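Local coordinates for putative curved DNA-binding protein (Chaetomium thermophilum var. thermophilum DSM 1495, PDB 4IPA), which probably acts as the ribosome biogenesis factor Arx1, built on a methionine aminopeptidase fold, with DNA binding assigned only tentatively, at residues D125-I130 against L219-E224; L153-Y158 against W365-F370; Y159-L164 against W251-G256; K229-S234 against G243-G248. One frame throughout, in Å; residues are numbered along the deposited sequence. Where two conformers were deposited one is given.

Contact 1 of 4, residues D125-I130 against L219-E224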
loop_
_atom_site.group_PDB
_atom_site.type_symbol
_atom_site.label_atom_id
_atom_site.label_comp_id
_atom_site.label_asym_id
_atom_site.label_seq_id
_atom_site.Cartn_x
_atom_site.Cartn_y
_atom_site.Cartn_z
ATOM N N ASP A 125 2.821 18.891 2.055
ATOM C CA ASP A 125 4.112 19.490 1.723
ATOM C C ASP A 125 5.095 18.462 1.191
ATOM O O ASP A 125 6.290 18.527 1.474
ATOM C CB ASP A 125 4.708 20.246 2.913
ATOM C CG ASP A 125 5.930 21.092 2.522
ATOM O OD1 ASP A 125 5.959 21.638 1.399
ATOM O OD2 ASP A 125 6.862 21.221 3.345
ATOM N N GLY A 126 4.575 17.508 0.422
ATOM C CA GLY A 126 5.392 16.512 -0.241
ATOM C C GLY A 126 5.658 15.295 0.618
ATOM O O GLY A 126 6.389 14.402 0.211
ATOM N N TYR A 127 5.070 15.258 1.808
ATOM C CA TYR A 127 5.225 14.102 2.690
ATOM C C TYR A 127 3.930 13.290 2.731
ATOM O O TYR A 127 2.922 13.708 3.318
ATOM C CB TYR A 127 5.698 14.530 4.093
ATOM C CG TYR A 127 6.987 15.342 4.028
ATOM C CD1 TYR A 127 8.190 14.738 3.680
ATOM C CD2 TYR A 127 6.987 16.713 4.259
ATOM C CE1 TYR A 127 9.366 15.465 3.594
ATOM C CE2 TYR A 127 8.169 17.461 4.172
ATOM C CZ TYR A 127 9.348 16.830 3.840
ATOM O OH TYR A 127 10.519 17.549 3.740
ATOM N N GLY A 128 3.966 12.126 2.089
ATOM C CA GLY A 128 2.774 11.320 1.921
ATOM C C GLY A 128 2.705 10.075 2.784
ATOM O O GLY A 128 3.736 9.478 3.132
ATOM N N THR A 129 1.484 9.698 3.146
ATOM C CA THR A 129 1.243 8.431 3.815
ATOM C C THR A 129 0.276 7.656 2.946
ATOM O O THR A 129 -0.770 8.176 2.576
ATOM C CB THR A 129 0.562 8.633 5.187
ATOM O OG1 THR A 129 -0.666 9.341 4.985
ATOM C CG2 THR A 129 1.458 9.447 6.126
ATOM N N ILE A 130 0.624 6.423 2.613
ATOM C CA ILE A 130 -0.284 5.547 1.889
ATOM C C ILE A 130 -0.713 4.421 2.837
ATOM O O ILE A 130 0.114 3.893 3.588
ATOM C CB ILE A 130 0.379 4.982 0.605
ATOM C CG1 ILE A 130 0.862 6.131 -0.286
ATOM C CG2 ILE A 130 -0.597 4.089 -0.172
ATOM C CD1 ILE A 130 1.556 5.683 -1.568
ATOM N N LEU A 219 11.072 3.238 0.237
ATOM C CA LEU A 219 11.455 4.412 0.980
ATOM C C LEU A 219 10.609 5.582 0.482
ATOM O O LEU A 219 10.414 5.738 -0.715
ATOM C CB LEU A 219 12.941 4.703 0.745
ATOM C CG LEU A 219 13.565 5.846 1.546
ATOM C CD1 LEU A 219 13.606 5.498 3.034
ATOM C CD2 LEU A 219 14.970 6.161 1.030
ATOM N N PHE A 220 10.079 6.383 1.394
ATOM C CA PHE A 220 9.423 7.633 1.009
ATOM C C PHE A 220 10.387 8.797 1.278
ATOM O O PHE A 220 11.290 8.696 2.118
ATOM C CB PHE A 220 8.132 7.889 1.804
ATOM C CG PHE A 220 6.989 6.947 1.485
ATOM C CD1 PHE A 220 7.138 5.912 0.572
ATOM C CD2 PHE A 220 5.756 7.116 2.106
ATOM C CE1 PHE A 220 6.079 5.046 0.284
ATOM C CE2 PHE A 220 4.687 6.260 1.820
ATOM C CZ PHE A 220 4.852 5.218 0.904
ATOM N N ASP A 221 10.186 9.895 0.568
ATOM C CA ASP A 221 10.850 11.144 0.896
ATOM C C ASP A 221 9.999 12.291 0.364
ATOM O O ASP A 221 8.902 12.064 -0.158
ATOM C CB ASP A 221 12.259 11.196 0.322
ATOM C CG ASP A 221 13.169 12.152 1.093
ATOM O OD1 ASP A 221 12.667 12.906 1.959
ATOM O OD2 ASP A 221 14.387 12.162 0.826
ATOM N N LYS A 222 10.481 13.518 0.518
ATOM C CA LYS A 222 9.710 14.668 0.082
ATOM C C LYS A 222 9.355 14.485 -1.389
ATOM O O LYS A 222 10.235 14.237 -2.205
ATOM C CB LYS A 222 10.480 15.977 0.293
ATOM C CG LYS A 222 9.556 17.175 0.361
ATOM C CD LYS A 222 10.288 18.509 0.317
ATOM C CE LYS A 222 9.285 19.646 0.442
ATOM N NZ LYS A 222 9.787 20.918 -0.157
ATOM N N ASN A 223 8.066 14.583 -1.709
ATOM C CA ASN A 223 7.586 14.383 -3.066
ATOM C C ASN A 223 7.985 13.035 -3.646
ATOM O O ASN A 223 8.157 12.913 -4.855
ATOM C CB ASN A 223 8.127 15.485 -3.984
ATOM C CG ASN A 223 7.555 16.838 -3.659
ATOM O OD1 ASN A 223 6.334 16.996 -3.499
ATOM N ND2 ASN A 223 8.431 17.833 -3.546
ATOM N N GLU A 224 8.153 12.018 -2.807
ATOM C CA GLU A 224 8.539 10.713 -3.350
ATOM C C GLU A 224 7.928 9.533 -2.596
ATOM O O GLU A 224 8.143 9.364 -1.386
ATOM C CB GLU A 224 10.071 10.584 -3.398
ATOM C CG GLU A 224 10.577 9.273 -3.990
ATOM C CD GLU A 224 10.269 9.137 -5.472
ATOM O OE1 GLU A 224 11.155 9.501 -6.288
ATOM O OE2 GLU A 224 9.147 8.676 -5.822
HETATM O O HOH W 1 8.327 23.131 0.451
HETATM O O HOH W 2 6.385 11.174 0.843
#
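K222 runs past the ring of Y127 and on toward D125. Its CG lies 3.5 Å from Y127 CZ, with CB and CD close to the same end of the phenol, so aliphatic carbons and not the charge meet the ring. CG sits anti to the K222 backbone N (chi1 -158°) and the rest of the chain is extended, which carries the ammonium beyond the tyrosine. K222 NZ stops 4.2 Å from D125 OD1, too far for a salt bridge; water 1 joins them, accepting from NZ and donating to OD1, while D125 OD2 pairs with K28. The parts joined are the tight hairpin between strands 115-124 and 127-136 and the type II turn D221-E224 after strand 210-220, from two sheets of the methionine aminopeptidase (pita-bread) fold. At the turn, N223 N donates to G126 O over 2.6 Å, in the carbonyl plane and on a lone pair. N223 OD1 lies 3.4 Å from G126 CA, where a beta carbon on G126 would collide with it. F220 turns its ring edge to the hairpin strand, CD2 3.3 Å from G128 O, and its CZ meets I130 CD1 at 4.1 Å, the two side chains crossing at about a right angle.

Contact 2 of 4, residues L153-Y158 against W365-F370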
loop_
_atom_site.group_PDB
_atom_site.type_symbol
_atom_site.label_atom_id
_atom_site.label_comp_id
_atom_site.label_asym_id
_atom_site.label_seq_id
_atom_site.Cartn_x
_atom_site.Cartn_y
_atom_site.Cartn_z
ATOM N N LEU A 153 -5.969 -16.938 4.720
ATOM C CA LEU A 153 -5.473 -15.876 3.857
ATOM C C LEU A 153 -5.197 -14.596 4.656
ATOM O O LEU A 153 -4.130 -13.997 4.543
ATOM C CB LEU A 153 -6.490 -15.586 2.749
ATOM C CG LEU A 153 -6.161 -14.392 1.844
ATOM C CD1 LEU A 153 -4.858 -14.659 1.094
ATOM C CD2 LEU A 153 -7.298 -14.065 0.853
ATOM N N PHE A 154 -6.171 -14.191 5.466
ATOM C CA PHE A 154 -6.035 -13.020 6.312
ATOM C C PHE A 154 -4.915 -13.142 7.346
ATOM O O PHE A 154 -4.139 -12.210 7.531
ATOM C CB PHE A 154 -7.357 -12.720 7.035
ATOM C CG PHE A 154 -8.326 -11.918 6.212
ATOM C CD1 PHE A 154 -9.076 -12.521 5.212
ATOM C CD2 PHE A 154 -8.487 -10.562 6.441
ATOM C CE1 PHE A 154 -9.975 -11.787 4.464
ATOM C CE2 PHE A 154 -9.381 -9.817 5.685
ATOM C CZ PHE A 154 -10.126 -10.435 4.698
ATOM N N LEU A 155 -4.863 -14.270 8.045
ATOM C CA LEU A 155 -3.844 -14.466 9.075
ATOM C C LEU A 155 -2.427 -14.512 8.497
ATOM O O LEU A 155 -1.489 -14.010 9.117
ATOM C CB LEU A 155 -4.123 -15.726 9.887
ATOM C CG LEU A 155 -5.287 -15.560 10.857
ATOM C CD1 LEU A 155 -5.674 -16.907 11.447
ATOM C CD2 LEU A 155 -4.930 -14.559 11.943
ATOM N N ALA A 156 -2.273 -15.116 7.317
ATOM C CA ALA A 156 -0.979 -15.132 6.650
ATOM C C ALA A 156 -0.534 -13.693 6.397
ATOM O O ALA A 156 0.622 -13.333 6.614
ATOM C CB ALA A 156 -1.059 -15.890 5.341
ATOM N N THR A 157 -1.465 -12.870 5.937
ATOM C CA THR A 157 -1.133 -11.501 5.583
ATOM C C THR A 157 -0.805 -10.699 6.838
ATOM O O THR A 157 0.160 -9.947 6.871
ATOM C CB THR A 157 -2.272 -10.828 4.819
ATOM O OG1 THR A 157 -2.681 -11.670 3.730
ATOM C CG2 THR A 157 -1.803 -9.493 4.268
ATOM N N TYR A 158 -1.619 -10.878 7.872
ATOM C CA TYR A 158 -1.390 -10.237 9.151
ATOM C C TYR A 158 0.002 -10.576 9.693
ATOM O O TYR A 158 0.768 -9.679 10.060
ATOM C CB TYR A 158 -2.473 -10.660 10.159
ATOM C CG TYR A 158 -2.309 -10.078 11.546
ATOM C CD1 TYR A 158 -1.550 -10.729 12.517
ATOM C CD2 TYR A 158 -2.909 -8.874 11.889
ATOM C CE1 TYR A 158 -1.412 -10.199 13.787
ATOM C CE2 TYR A 158 -2.764 -8.331 13.159
ATOM C CZ TYR A 158 -2.017 -8.996 14.101
ATOM O OH TYR A 158 -1.882 -8.447 15.362
ATOM N N TRP A 365 -6.409 -5.566 13.407
ATOM C CA TRP A 365 -7.414 -6.601 13.247
ATOM C C TRP A 365 -7.670 -7.320 14.562
ATOM O O TRP A 365 -6.739 -7.659 15.292
ATOM C CB TRP A 365 -6.981 -7.623 12.200
ATOM C CG TRP A 365 -6.996 -7.098 10.808
ATOM C CD1 TRP A 365 -7.486 -5.891 10.384
ATOM C CD2 TRP A 365 -6.491 -7.761 9.644
ATOM N NE1 TRP A 365 -7.311 -5.770 9.026
ATOM C CE2 TRP A 365 -6.706 -6.904 8.548
ATOM C CE3 TRP A 365 -5.874 -8.992 9.424
ATOM C CZ2 TRP A 365 -6.327 -7.245 7.246
ATOM C CZ3 TRP A 365 -5.497 -9.326 8.135
ATOM C CH2 TRP A 365 -5.720 -8.454 7.064
ATOM N N ASP A 366 -8.941 -7.549 14.853
ATOM C CA ASP A 366 -9.317 -8.364 15.994
ATOM C C ASP A 366 -9.086 -9.824 15.612
ATOM O O ASP A 366 -9.840 -10.393 14.814
ATOM C CB ASP A 366 -10.784 -8.118 16.330
ATOM C CG ASP A 366 -11.282 -8.996 17.456
ATOM O OD1 ASP A 366 -10.450 -9.606 18.167
ATOM O OD2 ASP A 366 -12.515 -9.076 17.619
ATOM N N LEU A 367 -8.035 -10.420 16.168
ATOM C CA LEU A 367 -7.655 -11.780 15.820
ATOM C C LEU A 367 -8.666 -12.789 16.329
ATOM O O LEU A 367 -8.720 -13.908 15.829
ATOM C CB LEU A 367 -6.266 -12.116 16.358
ATOM C CG LEU A 367 -5.126 -11.293 15.769
ATOM C CD1 LEU A 367 -3.810 -11.572 16.491
ATOM C CD2 LEU A 367 -4.985 -11.544 14.268
ATOM N N SER A 368 -9.468 -12.398 17.318
ATOM C CA SER A 368 -10.459 -13.317 17.871
ATOM C C SER A 368 -11.497 -13.728 16.829
ATOM O O SER A 368 -12.155 -14.754 16.992
ATOM C CB SER A 368 -11.157 -12.726 19.099
ATOM O OG SER A 368 -12.035 -11.674 18.745
ATOM N N LYS A 369 -11.629 -12.937 15.762
ATOM C CA LYS A 369 -12.651 -13.164 14.736
ATOM C C LYS A 369 -12.254 -14.209 13.675
ATOM O O LYS A 369 -13.093 -14.616 12.861
ATOM C CB LYS A 369 -13.030 -11.842 14.047
ATOM C CG LYS A 369 -14.095 -10.992 14.772
ATOM C CD LYS A 369 -13.870 -9.468 14.558
ATOM C CE LYS A 369 -14.738 -8.820 13.445
ATOM N NZ LYS A 369 -14.314 -9.071 12.016
ATOM N N PHE A 370 -10.989 -14.629 13.687
ATOM C CA PHE A 370 -10.467 -15.569 12.690
ATOM C C PHE A 370 -10.523 -17.006 13.214
ATOM O O PHE A 370 -10.058 -17.285 14.325
ATOM C CB PHE A 370 -9.027 -15.205 12.287
ATOM C CG PHE A 370 -8.905 -13.856 11.657
ATOM C CD1 PHE A 370 -9.345 -13.642 10.364
ATOM C CD2 PHE A 370 -8.375 -12.790 12.362
ATOM C CE1 PHE A 370 -9.262 -12.380 9.777
ATOM C CE2 PHE A 370 -8.275 -11.533 11.783
ATOM C CZ PHE A 370 -8.727 -11.326 10.484
#
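L155 stands opposite F370 and Y158 opposite W365, with 7.6 Å between the CA atoms of L155 and F370 and 8.1 Å between those of Y158 and W365. No hydrogen bond joins the two backbones: helix 148-167 on one side and the loop after strand 355-360, with its short 3-10 segment 367-369, on the other meet through side chains. F154, W365 and F370 form an aromatic cluster that fastens this C-terminal loop to a helix of the methionine aminopeptidase fold. An Asx turn shapes the loop, D366 OD1 accepting from both N and OG of S368. F154 and W365 meet obliquely, planes at 51°, with F154 CD2 3.5 Å from W365 CH2. On another side, F154 CB approaches F370 CE1 to 3.4 Å. L155 reaches both F370 and L367, its CD2 3.8 Å from L367 CD2. Y158 projects with CG anti to its backbone N (chi1 178°), which brings the ring against both W365 and L367, with L367 over one face and W365 CE3 meeting Y158 CD2 obliquely from that same side. L367 CD2 sits over the ring centre in a CH-pi contact, 3.8 Å from the Y158 centroid and only 6° off the normal. A serine in place of Y158 would probably open a gap beside W365 and leave the methyl of L367 without its ring face. W365 NE1 bonds to D133, while the far edge of the indole meets the helix backbone: F154 O lies in the indole plane, 3.2 Å from W365 CZ3.

Contact 3 of 4, residues Y159-L164 against W251-G256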
loop_
_atom_site.group_PDB
_atom_site.type_symbol
_atom_site.label_atom_id
_atom_site.label_comp_id
_atom_site.label_asym_id
_atom_site.label_seq_id
_atom_site.Cartn_x
_atom_site.Cartn_y
_atom_site.Cartn_z
ATOM N N TYR A 159 0.329 -11.864 9.763
ATOM C CA TYR A 159 1.603 -12.258 10.360
ATOM C C TYR A 159 2.774 -11.957 9.463
ATOM O O TYR A 159 3.856 -11.644 9.945
ATOM C CB TYR A 159 1.605 -13.715 10.845
ATOM C CG TYR A 159 0.858 -13.857 12.141
ATOM C CD1 TYR A 159 1.336 -13.261 13.303
ATOM C CD2 TYR A 159 -0.352 -14.535 12.202
ATOM C CE1 TYR A 159 0.639 -13.371 14.502
ATOM C CE2 TYR A 159 -1.057 -14.649 13.396
ATOM C CZ TYR A 159 -0.559 -14.063 14.540
ATOM O OH TYR A 159 -1.258 -14.169 15.731
ATOM N N ALA A 160 2.563 -12.028 8.155
ATOM C CA ALA A 160 3.612 -11.612 7.244
ATOM C C ALA A 160 3.985 -10.155 7.562
ATOM O O ALA A 160 5.169 -9.793 7.602
ATOM C CB ALA A 160 3.144 -11.760 5.807
ATOM N N ASN A 161 2.968 -9.329 7.809
ATOM C CA ASN A 161 3.173 -7.911 8.095
ATOM C C ASN A 161 3.916 -7.685 9.421
ATOM O O ASN A 161 4.860 -6.890 9.489
ATOM C CB ASN A 161 1.840 -7.160 8.083
ATOM C CG ASN A 161 2.017 -5.656 8.110
ATOM O OD1 ASN A 161 2.830 -5.108 7.372
ATOM N ND2 ASN A 161 1.261 -4.976 8.981
ATOM N N GLU A 162 3.496 -8.400 10.461
ATOM C CA GLU A 162 4.148 -8.330 11.766
ATOM C C GLU A 162 5.609 -8.773 11.699
ATOM O O GLU A 162 6.469 -8.178 12.345
ATOM C CB GLU A 162 3.401 -9.180 12.802
ATOM C CG GLU A 162 2.003 -8.665 13.121
ATOM C CD GLU A 162 2.012 -7.251 13.693
ATOM O OE1 GLU A 162 2.747 -7.014 14.674
ATOM O OE2 GLU A 162 1.287 -6.377 13.165
ATOM N N VAL A 163 5.880 -9.822 10.934
ATOM C CA VAL A 163 7.246 -10.287 10.745
ATOM C C VAL A 163 8.076 -9.279 9.941
ATOM O O VAL A 163 9.162 -8.897 10.368
ATOM C CB VAL A 163 7.304 -11.679 10.087
ATOM C CG1 VAL A 163 8.765 -12.073 9.774
ATOM C CG2 VAL A 163 6.658 -12.697 11.001
ATOM N N LEU A 164 7.569 -8.843 8.793
ATOM C CA LEU A 164 8.272 -7.846 7.971
ATOM C C LEU A 164 8.661 -6.591 8.766
ATOM O O LEU A 164 9.804 -6.143 8.719
ATOM C CB LEU A 164 7.425 -7.440 6.755
ATOM C CG LEU A 164 8.045 -6.364 5.866
ATOM C CD1 LEU A 164 9.500 -6.723 5.547
ATOM C CD2 LEU A 164 7.227 -6.139 4.571
ATOM N N TRP A 251 9.063 4.665 5.462
ATOM C CA TRP A 251 8.759 3.632 4.480
ATOM C C TRP A 251 7.261 3.380 4.292
ATOM O O TRP A 251 6.474 3.423 5.244
ATOM C CB TRP A 251 9.382 2.309 4.902
ATOM C CG TRP A 251 10.844 2.211 4.745
ATOM C CD1 TRP A 251 11.796 2.770 5.552
ATOM C CD2 TRP A 251 11.548 1.464 3.745
ATOM N NE1 TRP A 251 13.044 2.443 5.101
ATOM C CE2 TRP A 251 12.927 1.629 3.999
ATOM C CE3 TRP A 251 11.145 0.661 2.662
ATOM C CZ2 TRP A 251 13.914 1.031 3.211
ATOM C CZ3 TRP A 251 12.115 0.065 1.877
ATOM C CH2 TRP A 251 13.495 0.254 2.159
ATOM N N GLY A 252 6.882 3.080 3.054
ATOM C CA GLY A 252 5.581 2.499 2.778
ATOM C C GLY A 252 5.749 0.986 2.759
ATOM O O GLY A 252 6.252 0.414 1.796
ATOM N N VAL A 253 5.352 0.330 3.842
ATOM C CA VAL A 253 5.589 -1.093 3.977
ATOM C C VAL A 253 4.370 -1.904 3.539
ATOM O O VAL A 253 3.278 -1.761 4.121
ATOM C CB VAL A 253 5.928 -1.474 5.435
ATOM C CG1 VAL A 253 6.133 -2.996 5.541
ATOM C CG2 VAL A 253 7.171 -0.699 5.936
ATOM N N GLU A 254 4.566 -2.744 2.520
ATOM C CA GLU A 254 3.485 -3.560 1.965
ATOM C C GLU A 254 3.762 -5.052 2.038
ATOM O O GLU A 254 4.883 -5.518 1.763
ATOM C CB GLU A 254 3.183 -3.199 0.504
ATOM C CG GLU A 254 1.930 -3.920 -0.024
ATOM C CD GLU A 254 1.590 -3.636 -1.481
ATOM O OE1 GLU A 254 2.049 -2.616 -2.027
ATOM O OE2 GLU A 254 0.851 -4.450 -2.087
ATOM N N VAL A 255 2.723 -5.795 2.412
ATOM C CA VAL A 255 2.710 -7.248 2.248
ATOM C C VAL A 255 1.447 -7.687 1.525
ATOM O O VAL A 255 0.391 -7.054 1.666
ATOM C CB VAL A 255 2.775 -8.000 3.590
ATOM C CG1 VAL A 255 4.087 -7.695 4.303
ATOM C CG2 VAL A 255 1.561 -7.667 4.471
ATOM N N GLY A 256 1.562 -8.772 0.763
ATOM C CA GLY A 256 0.409 -9.387 0.137
ATOM C C GLY A 256 0.459 -10.912 0.101
ATOM O O GLY A 256 1.506 -11.532 -0.117
HETATM O O HOH W 3 1.784 -3.049 6.007
#
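L164 pushes its CD2 methyl between two valines of strand 250-258, 3.5 Å from V253 CG1 and equally 3.5 Å from V255 CG1. The first of these pairs is tighter than usual van der Waals contact. CG of L164 is anti to its backbone N (chi1 178°), which swings the isobutyl group out from the helix to lie alongside both valines, sliding past them in the opposite direction. The axes of the short helix and strand segments approach to 8.1 Å, their directions 144° apart, so helix and strand run roughly antiparallel. Away from the leucine the fit slackens. A160 CB comes no nearer than 4.4 Å to V255 CB, and N161 meets V255 with its CB, 3.7 Å from V255 CG2, the side chains crossing at about a right angle. The amide of N161 makes no direct bond to the strand; instead water 3 donates to N161 OD1 (2.7 Å) and to V253 O (2.7 Å), a water bridge, in contrast to the direct methyl packing around L164. E254 points its side chain to the far side of the sheet, where it pairs with R344. Strand 250-258 lies between strands 210-220 and 342-352 in the antiparallel sheet of the methionine aminopeptidase fold, and helix 148-167 packs on that sheet while L164 and V163 also meet L200 of helix 193-205, and V163 reaches I381 and L385 of helix 379-386.

Contact 4 of 4, residues K229-S234 against G243-G248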
loop_
_atom_site.group_PDB
_atom_site.type_symbol
_atom_site.label_atom_id
_atom_site.label_comp_id
_atom_site.label_asym_id
_atom_site.label_seq_id
_atom_site.Cartn_x
_atom_site.Cartn_y
_atom_site.Cartn_z
ATOM N N LYS A 229 15.570 3.450 -1.783
ATOM C CA LYS A 229 15.703 2.114 -1.231
ATOM C C LYS A 229 14.368 1.391 -1.375
ATOM O O LYS A 229 13.308 2.019 -1.314
ATOM C CB LYS A 229 16.147 2.177 0.236
ATOM C CG LYS A 229 17.334 3.132 0.451
ATOM C CD LYS A 229 17.965 3.059 1.852
ATOM C CE LYS A 229 17.024 3.468 2.955
ATOM N NZ LYS A 229 17.775 3.710 4.233
ATOM N N LYS A 230 14.422 0.075 -1.571
ATOM C CA LYS A 230 13.211 -0.727 -1.649
ATOM C C LYS A 230 13.470 -2.186 -1.262
ATOM O O LYS A 230 14.559 -2.736 -1.483
ATOM C CB LYS A 230 12.611 -0.672 -3.051
ATOM C CG LYS A 230 13.378 -1.496 -4.053
ATOM C CD LYS A 230 13.036 -1.123 -5.480
ATOM C CE LYS A 230 14.024 -1.746 -6.450
ATOM N NZ LYS A 230 13.738 -1.315 -7.856
ATOM N N ILE A 231 12.454 -2.802 -0.679
ATOM C CA ILE A 231 12.498 -4.220 -0.381
ATOM C C ILE A 231 11.514 -4.939 -1.287
ATOM O O ILE A 231 10.333 -4.616 -1.296
ATOM C CB ILE A 231 12.123 -4.469 1.077
ATOM C CG1 ILE A 231 13.182 -3.830 1.988
ATOM C CG2 ILE A 231 11.998 -5.965 1.345
ATOM C CD1 ILE A 231 12.862 -3.926 3.467
ATOM N N ILE A 232 11.990 -5.893 -2.073
ATOM C CA ILE A 232 11.090 -6.622 -2.946
ATOM C C ILE A 232 10.923 -8.061 -2.474
ATOM O O ILE A 232 11.874 -8.833 -2.532
ATOM C CB ILE A 232 11.583 -6.633 -4.389
ATOM C CG1 ILE A 232 11.873 -5.209 -4.867
ATOM C CG2 ILE A 232 10.556 -7.347 -5.292
ATOM C CD1 ILE A 232 12.288 -5.123 -6.330
ATOM N N LEU A 233 9.721 -8.419 -2.013
ATOM C CA LEU A 233 9.451 -9.789 -1.547
ATOM C C LEU A 233 9.334 -10.797 -2.703
ATOM O O LEU A 233 8.809 -10.464 -3.775
ATOM C CB LEU A 233 8.162 -9.832 -0.738
ATOM C CG LEU A 233 8.076 -8.931 0.476
ATOM C CD1 LEU A 233 6.705 -9.086 1.081
ATOM C CD2 LEU A 233 9.192 -9.249 1.500
ATOM N N SER A 234 9.800 -12.024 -2.472
ATOM C CA SER A 234 9.781 -13.089 -3.482
ATOM C C SER A 234 10.004 -12.548 -4.872
ATOM O O SER A 234 9.162 -12.733 -5.751
ATOM C CB SER A 234 8.452 -13.827 -3.481
ATOM O OG SER A 234 8.084 -14.208 -2.184
ATOM N N GLY A 243 18.861 -1.856 -0.666
ATOM C CA GLY A 243 18.853 -0.850 0.374
ATOM C C GLY A 243 18.305 -1.400 1.675
ATOM O O GLY A 243 17.505 -2.338 1.692
ATOM N N VAL A 244 18.733 -0.802 2.777
ATOM C CA VAL A 244 18.370 -1.284 4.093
ATOM C C VAL A 244 17.708 -0.175 4.884
ATOM O O VAL A 244 18.098 0.989 4.767
ATOM C CB VAL A 244 19.627 -1.759 4.832
ATOM C CG1 VAL A 244 19.363 -1.894 6.308
ATOM C CG2 VAL A 244 20.122 -3.073 4.222
ATOM N N PRO A 245 16.702 -0.526 5.695
ATOM C CA PRO A 245 16.045 0.495 6.519
ATOM C C PRO A 245 17.002 1.050 7.574
ATOM O O PRO A 245 17.734 0.279 8.188
ATOM C CB PRO A 245 14.906 -0.275 7.196
ATOM C CG PRO A 245 14.750 -1.535 6.395
ATOM C CD PRO A 245 16.098 -1.857 5.867
ATOM N N GLU A 246 16.972 2.363 7.775
ATOM C CA GLU A 246 17.845 3.038 8.715
ATOM C C GLU A 246 17.018 3.997 9.547
ATOM O O GLU A 246 15.998 4.529 9.079
ATOM C CB GLU A 246 18.919 3.846 7.977
ATOM C CG GLU A 246 19.865 3.032 7.107
ATOM C CD GLU A 246 20.981 3.891 6.513
ATOM O OE1 GLU A 246 20.816 4.377 5.378
ATOM O OE2 GLU A 246 22.024 4.090 7.182
ATOM N N VAL A 247 17.467 4.231 10.777
ATOM C CA VAL A 247 16.903 5.280 11.612
ATOM C C VAL A 247 16.903 6.558 10.791
ATOM O O VAL A 247 17.874 6.842 10.096
ATOM C CB VAL A 247 17.739 5.474 12.896
ATOM C CG1 VAL A 247 17.415 6.818 13.575
ATOM C CG2 VAL A 247 17.525 4.302 13.856
ATOM N N GLY A 248 15.813 7.319 10.851
ATOM C CA GLY A 248 15.652 8.491 9.996
ATOM C C GLY A 248 14.757 8.253 8.774
ATOM O O GLY A 248 14.285 9.204 8.155
#
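K229 sends CG off beside its backbone N, anti to the carbonyl carbon (chi1 -48°), and bends once more at chi3 (-63°), a course that brings its ammonium over V244 and up to E246. E246 likewise holds CG beside its own backbone N, and its extended carboxylate arm crosses the lysine chain at about a right angle. K229 NZ donates to V244 O over 2.8 Å, near the line of the carbonyl (C=O...N angle 154°) but tilted from its plane. The second bond is weak: NZ and E246 OE1 stand 3.3 Å apart in a salt bridge. D249 is the stronger acidic partner of NZ, and its OD2 also accepts from E246 N and W251 NE1, which probably helps fix the lysine end. A methionine in place of K229 would probably leave V244 O without its donor and the carboxylates of E246 and D249 without their shared positive mate. Nearer the backbone, K229 CB passes 4.1 Å from G243 CA, where a beta carbon on G243 would collide; the backbone angles of G243 also suit glycine alone. I231 CD1 touches P245 CG at 4.2 Å, the apolar end of the contact, with W251 packing against K229, I231 and P245 together. Here the edge strand 230-232 of the five-stranded antiparallel sheet meets the tail of its own crossover loop, which returns past K229 on its way to strand 250-258, two places along in the sheet.

Overall arrangement
From the N terminus, 125-130, 153-158 and 159-164 come first, opening contacts 1, 2 and 3 in turn. Contact 1 closes at 219-224, while the loops of contacts 2 and 3 are still open, and so crosses both. Contact 4 follows in series, a short loop from 229-234 to 243-248. Contact 3 closes at 251-256 with contact 4 nested inside it, and contact 2 closes last at 365-370, enclosing both. Contact 1 ties the hairpin of the three-stranded sheet to the five-stranded one, which contacts 3 and 4 also reach. Helix 148-167 serves contacts 2 and 3, and W251 packs against contact 4. Contacts 1 and 2 lie on opposite sides of the chain's centre, their centres about 29 Å apart.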